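Local coordinates for protein Baccell_00875 (Bacteroides cellulosilyticus DSM 14838, PDB 5NO8) that is a polysaccharide lyase that probably removes L-rhamnose caps from glucuronic acid in complex arabinogalactan proteins, at residues Tyr451-Glu456 / Tyr490-Pro495; Tyr458-Lys463 / Val496-Gln501. All blocks are in the same frame, centred on the assembly; numbering follows the deposited sequence.

Contact 1 of 2, residues Tyr451-Glu456 / Tyr490-Pro495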
# COMPACT_ATOMS: atom_id res chain seq x y z
N TYR A 451 16.03 12.75 -12.26
CA TYR A 451 17.31 12.44 -12.92
C TYR A 451 17.59 10.94 -13.01
O TYR A 451 18.22 10.48 -13.97
CB TYR A 451 18.47 13.07 -12.15
CG TYR A 451 18.53 14.58 -12.27
CD1 TYR A 451 17.59 15.38 -11.61
CD2 TYR A 451 19.53 15.21 -13.03
CE1 TYR A 451 17.63 16.76 -11.72
CE2 TYR A 451 19.58 16.60 -13.13
CZ TYR A 451 18.63 17.37 -12.48
OH TYR A 451 18.66 18.74 -12.57
N MET A 452 17.20 10.19 -11.97
CA MET A 452 17.43 8.74 -11.94
C MET A 452 16.67 8.05 -13.05
O MET A 452 17.17 7.10 -13.64
CB MET A 452 16.99 8.14 -10.62
CG MET A 452 17.69 8.69 -9.39
SD MET A 452 19.50 8.75 -9.56
CE MET A 452 19.75 10.39 -10.21
N TRP A 453 15.45 8.52 -13.28
CA TRP A 453 14.54 7.89 -14.24
C TRP A 453 14.95 8.24 -15.67
O TRP A 453 14.92 7.38 -16.54
CB TRP A 453 13.10 8.30 -13.96
CG TRP A 453 12.65 7.94 -12.57
CD1 TRP A 453 13.00 6.83 -11.84
CD2 TRP A 453 11.78 8.72 -11.74
NE1 TRP A 453 12.38 6.87 -10.62
CE2 TRP A 453 11.63 8.01 -10.53
CE3 TRP A 453 11.11 9.93 -11.91
CZ2 TRP A 453 10.83 8.49 -9.48
CZ3 TRP A 453 10.32 10.41 -10.87
CH2 TRP A 453 10.18 9.68 -9.67
N VAL A 454 15.37 9.49 -15.89
CA VAL A 454 15.96 9.87 -17.17
C VAL A 454 17.21 9.06 -17.45
O VAL A 454 17.38 8.57 -18.56
CB VAL A 454 16.24 11.39 -17.25
CG1 VAL A 454 17.13 11.71 -18.47
CG2 VAL A 454 14.94 12.13 -17.36
N ALA A 455 18.10 8.91 -16.48
CA ALA A 455 19.31 8.11 -16.64
C ALA A 455 19.01 6.65 -16.93
O ALA A 455 19.65 6.03 -17.79
CB ALA A 455 20.17 8.20 -15.42
N GLU A 456 18.05 6.09 -16.20
CA GLU A 456 17.62 4.73 -16.47
C GLU A 456 17.20 4.62 -17.91
O GLU A 456 17.66 3.72 -18.60
CB GLU A 456 16.46 4.30 -15.55
CG GLU A 456 15.80 2.99 -15.97
CD GLU A 456 15.99 1.81 -15.04
OE1 GLU A 456 16.31 1.98 -13.84
OE2 GLU A 456 15.77 0.67 -15.53
N TYR A 490 17.72 10.04 -1.27
CA TYR A 490 17.19 8.68 -1.29
C TYR A 490 16.27 8.51 -2.49
O TYR A 490 15.05 8.28 -2.37
CB TYR A 490 16.45 8.37 0.00
CG TYR A 490 17.34 8.16 1.20
CD1 TYR A 490 18.13 9.19 1.73
CD2 TYR A 490 17.39 6.92 1.82
CE1 TYR A 490 18.95 8.96 2.83
CE2 TYR A 490 18.20 6.68 2.93
CZ TYR A 490 18.99 7.71 3.43
OH TYR A 490 19.78 7.45 4.54
N ALA A 491 16.86 8.56 -3.67
CA ALA A 491 16.08 8.57 -4.91
C ALA A 491 15.59 7.16 -5.19
O ALA A 491 16.25 6.19 -4.81
CB ALA A 491 16.94 9.07 -6.06
N ILE A 492 14.47 7.06 -5.90
CA ILE A 492 13.89 5.79 -6.28
C ILE A 492 14.55 5.27 -7.56
O ILE A 492 14.63 5.98 -8.58
CB ILE A 492 12.38 5.93 -6.51
CG1 ILE A 492 11.67 6.38 -5.22
CG2 ILE A 492 11.81 4.59 -7.01
CD1 ILE A 492 10.34 7.04 -5.48
N GLY A 493 14.98 4.02 -7.51
CA GLY A 493 15.49 3.33 -8.69
C GLY A 493 16.77 3.96 -9.20
O GLY A 493 16.92 4.21 -10.40
N ILE A 494 17.70 4.25 -8.29
CA ILE A 494 19.02 4.71 -8.69
C ILE A 494 19.59 3.54 -9.52
O ILE A 494 19.67 2.44 -9.00
CB ILE A 494 19.91 5.01 -7.48
CG1 ILE A 494 19.32 6.19 -6.68
CG2 ILE A 494 21.34 5.32 -7.93
CD1 ILE A 494 19.85 6.30 -5.26
N PRO A 495 19.92 3.77 -10.80
CA PRO A 495 20.28 2.64 -11.67
C PRO A 495 21.74 2.15 -11.52
O PRO A 495 22.55 2.29 -12.45
CB PRO A 495 19.99 3.19 -13.07
CG PRO A 495 20.25 4.65 -12.95
CD PRO A 495 19.81 5.03 -11.57
O HOH W 1 14.91 3.74 -12.20
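M452 reaches from its helix into the loop 490-495 and meets it with successive atoms of one side chain. Its CG presses on the methyl of A491, with M452 CG and A491 CB only 3.4 Å apart, closer than usual for two carbons. M452 SD lies 3.9 Å from CG1 of I494. Bends at chi1 (-60°, CG beside the backbone N) and chi2 (-48°) lay this sulfur alongside the I494 side chain, both pointing the same way. P495, the N-cap residue of helix 496-505, lies over the helix turn, its CD 3.9 Å from O of M452 and its CB 3.9 Å from OE1 of E456. The indole of W453 brings NE1 to 3.2 Å from the carbonyl O of I492. A water bridges the two segments, donating to OE1 of E456 (2.8 Å) and to O of G493 (2.7 Å); it lies in the indole plane, at the ring's edge. In the second shell, Q460 and a glycerol, probably from the crystallisation liquor, bind OE2 of E456, which is likely to limit the carboxylate's turning, and Q550 accepts the N-H of G493. Helix 469-485 packs on M452, helix 396-409 on W453 and E456, and helix 542-559 on I492 and I494.

Contact 2 of 2, residues Tyr458-Lys463 / Val496-Gln501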
# COMPACT_ATOMS: atom_id res chain seq x y z
N TYR A 458 18.08 6.32 -20.51
CA TYR A 458 19.22 6.39 -21.43
C TYR A 458 20.05 5.11 -21.42
O TYR A 458 20.37 4.60 -22.49
CB TYR A 458 20.10 7.64 -21.16
CG TYR A 458 19.46 8.98 -21.41
CD1 TYR A 458 18.43 9.16 -22.31
CD2 TYR A 458 19.95 10.12 -20.76
CE1 TYR A 458 17.87 10.41 -22.53
CE2 TYR A 458 19.42 11.37 -20.99
CZ TYR A 458 18.39 11.52 -21.86
OH TYR A 458 17.85 12.76 -22.08
N PHE A 459 20.35 4.56 -20.25
CA PHE A 459 21.10 3.32 -20.21
C PHE A 459 20.33 2.16 -20.87
O PHE A 459 20.93 1.34 -21.58
CB PHE A 459 21.48 2.93 -18.79
CG PHE A 459 22.45 3.88 -18.11
CD1 PHE A 459 23.66 4.22 -18.70
CD2 PHE A 459 22.16 4.39 -16.84
CE1 PHE A 459 24.56 5.07 -18.04
CE2 PHE A 459 23.03 5.25 -16.19
CZ PHE A 459 24.24 5.57 -16.79
N GLN A 460 19.01 2.13 -20.69
CA GLN A 460 18.19 1.11 -21.38
C GLN A 460 18.22 1.31 -22.90
O GLN A 460 18.28 0.33 -23.66
CB GLN A 460 16.74 1.18 -20.88
CG GLN A 460 16.55 0.88 -19.40
CD GLN A 460 16.66 -0.58 -19.05
OE1 GLN A 460 17.03 -1.42 -19.88
NE2 GLN A 460 16.38 -0.90 -17.78
N MET A 461 18.15 2.56 -23.34
CA MET A 461 18.24 2.90 -24.77
C MET A 461 19.57 2.50 -25.43
O MET A 461 19.59 2.23 -26.64
CB MET A 461 17.94 4.37 -25.03
CG MET A 461 16.49 4.79 -24.87
SD MET A 461 15.36 3.97 -25.98
CE MET A 461 15.79 4.63 -27.62
N TYR A 462 20.65 2.42 -24.66
CA TYR A 462 21.88 1.81 -25.17
C TYR A 462 21.65 0.35 -25.54
O TYR A 462 22.09 -0.10 -26.60
CB TYR A 462 23.01 1.91 -24.15
CG TYR A 462 24.25 1.08 -24.44
CD1 TYR A 462 25.04 1.31 -25.59
CD2 TYR A 462 24.67 0.10 -23.56
CE1 TYR A 462 26.18 0.57 -25.83
CE2 TYR A 462 25.80 -0.65 -23.78
CZ TYR A 462 26.57 -0.41 -24.91
OH TYR A 462 27.68 -1.19 -25.09
N LYS A 463 20.94 -0.38 -24.68
CA LYS A 463 20.63 -1.79 -24.94
C LYS A 463 19.76 -1.96 -26.19
O LYS A 463 19.88 -2.95 -26.87
CB LYS A 463 19.97 -2.46 -23.72
CG LYS A 463 20.80 -2.41 -22.44
CD LYS A 463 20.09 -3.06 -21.26
CE LYS A 463 20.25 -4.56 -21.25
NZ LYS A 463 19.56 -5.17 -20.08
N VAL A 496 22.06 1.56 -10.37
CA VAL A 496 23.43 1.16 -10.05
C VAL A 496 23.96 0.05 -10.97
O VAL A 496 24.97 0.22 -11.65
CB VAL A 496 23.55 0.73 -8.57
CG1 VAL A 496 24.93 0.17 -8.24
CG2 VAL A 496 23.23 1.90 -7.65
N ARG A 497 23.29 -1.10 -10.97
CA ARG A 497 23.71 -2.22 -11.80
C ARG A 497 23.62 -1.89 -13.28
O ARG A 497 24.53 -2.23 -14.04
CB ARG A 497 22.86 -3.45 -11.53
CG ARG A 497 22.97 -3.98 -10.13
CD ARG A 497 22.63 -5.46 -10.08
NE ARG A 497 23.77 -6.28 -10.50
CZ ARG A 497 23.77 -7.61 -10.56
NH1 ARG A 497 22.68 -8.31 -10.27
NH2 ARG A 497 24.87 -8.24 -10.95
N LEU A 498 22.53 -1.23 -13.67
CA LEU A 498 22.29 -0.90 -15.07
C LEU A 498 23.35 0.09 -15.58
O LEU A 498 23.94 -0.11 -16.64
CB LEU A 498 20.90 -0.30 -15.22
CG LEU A 498 20.52 0.23 -16.60
CD1 LEU A 498 20.56 -0.86 -17.66
CD2 LEU A 498 19.15 0.86 -16.51
N GLY A 499 23.57 1.16 -14.83
CA GLY A 499 24.55 2.18 -15.22
C GLY A 499 25.96 1.63 -15.32
O GLY A 499 26.64 1.84 -16.34
N LEU A 500 26.41 0.94 -14.29
CA LEU A 500 27.76 0.34 -14.32
C LEU A 500 27.94 -0.75 -15.37
O LEU A 500 29.00 -0.82 -16.00
CB LEU A 500 28.14 -0.23 -12.95
CG LEU A 500 28.31 0.79 -11.82
CD1 LEU A 500 28.68 0.05 -10.56
CD2 LEU A 500 29.35 1.84 -12.17
N GLN A 501 26.93 -1.60 -15.56
CA GLN A 501 26.97 -2.59 -16.65
C GLN A 501 27.08 -1.92 -18.01
O GLN A 501 27.86 -2.35 -18.84
CB GLN A 501 25.75 -3.52 -16.62
CG GLN A 501 25.79 -4.69 -17.60
CD GLN A 501 26.90 -5.70 -17.32
OE1 GLN A 501 27.31 -5.91 -16.17
NE2 GLN A 501 27.38 -6.34 -18.38
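F459 and G499 make the aromatic part of this helix pairing, a CH-pi contact in which the glycine backbone itself lies over the ring. CA of G499 sits 3.6 Å from the centroid of the F459 ring and 13° off its normal, almost above the centre. Any side chain at G499 would start within tight range of the ring, so the bare backbone is what permits the approach. Apolar packing is the second kind, and L498 carries it. With CG anti to the backbone N (chi1 174°), the leucine extends across to the other helix, where its CG is 3.6 Å from CB of F459 and its CD1 lies 4.2 Å from CD of K463. Were F459 replaced by an alanine, the CA of G499 would probably lose the ring face it lies on and L498 one wall of its packing. Mixed polar and apolar contact comes last: the side chains of Q460 and L498 cross at about a right angle, NE2 of Q460, held by OE2 of E456, lying 3.5 Å from CD2 of L498. The axes of the two short segments approach to 9.6 Å at 52°, and F459 and L498 carry most of the contact. This is a close helix-helix crossing in which a helical glycine lets a phenylalanine ring lie flat on the backbone, joining helices 448-465 and 496-505 of the mostly helical C-terminal domain.

In the fold
From the N terminus, the chain passes through the beta-rich half before entering the helical domain, where helix 448-465 supplies the first segment of both contacts. It then turns into helix 469-485 and the loop beyond it. Contact 1 brings that loop back to the earlier turns of helix 448-465, closing a mostly helical excursion of 33 residues. The chain runs straight on into helix 496-505, which contact 2 sets against the later turns. The segments alternate, so the two closures cross rather than nest. Their centres lie 11 Å apart, and E456 of contact 1 touches L498 of contact 2, making one continuous seam along helix 448-465.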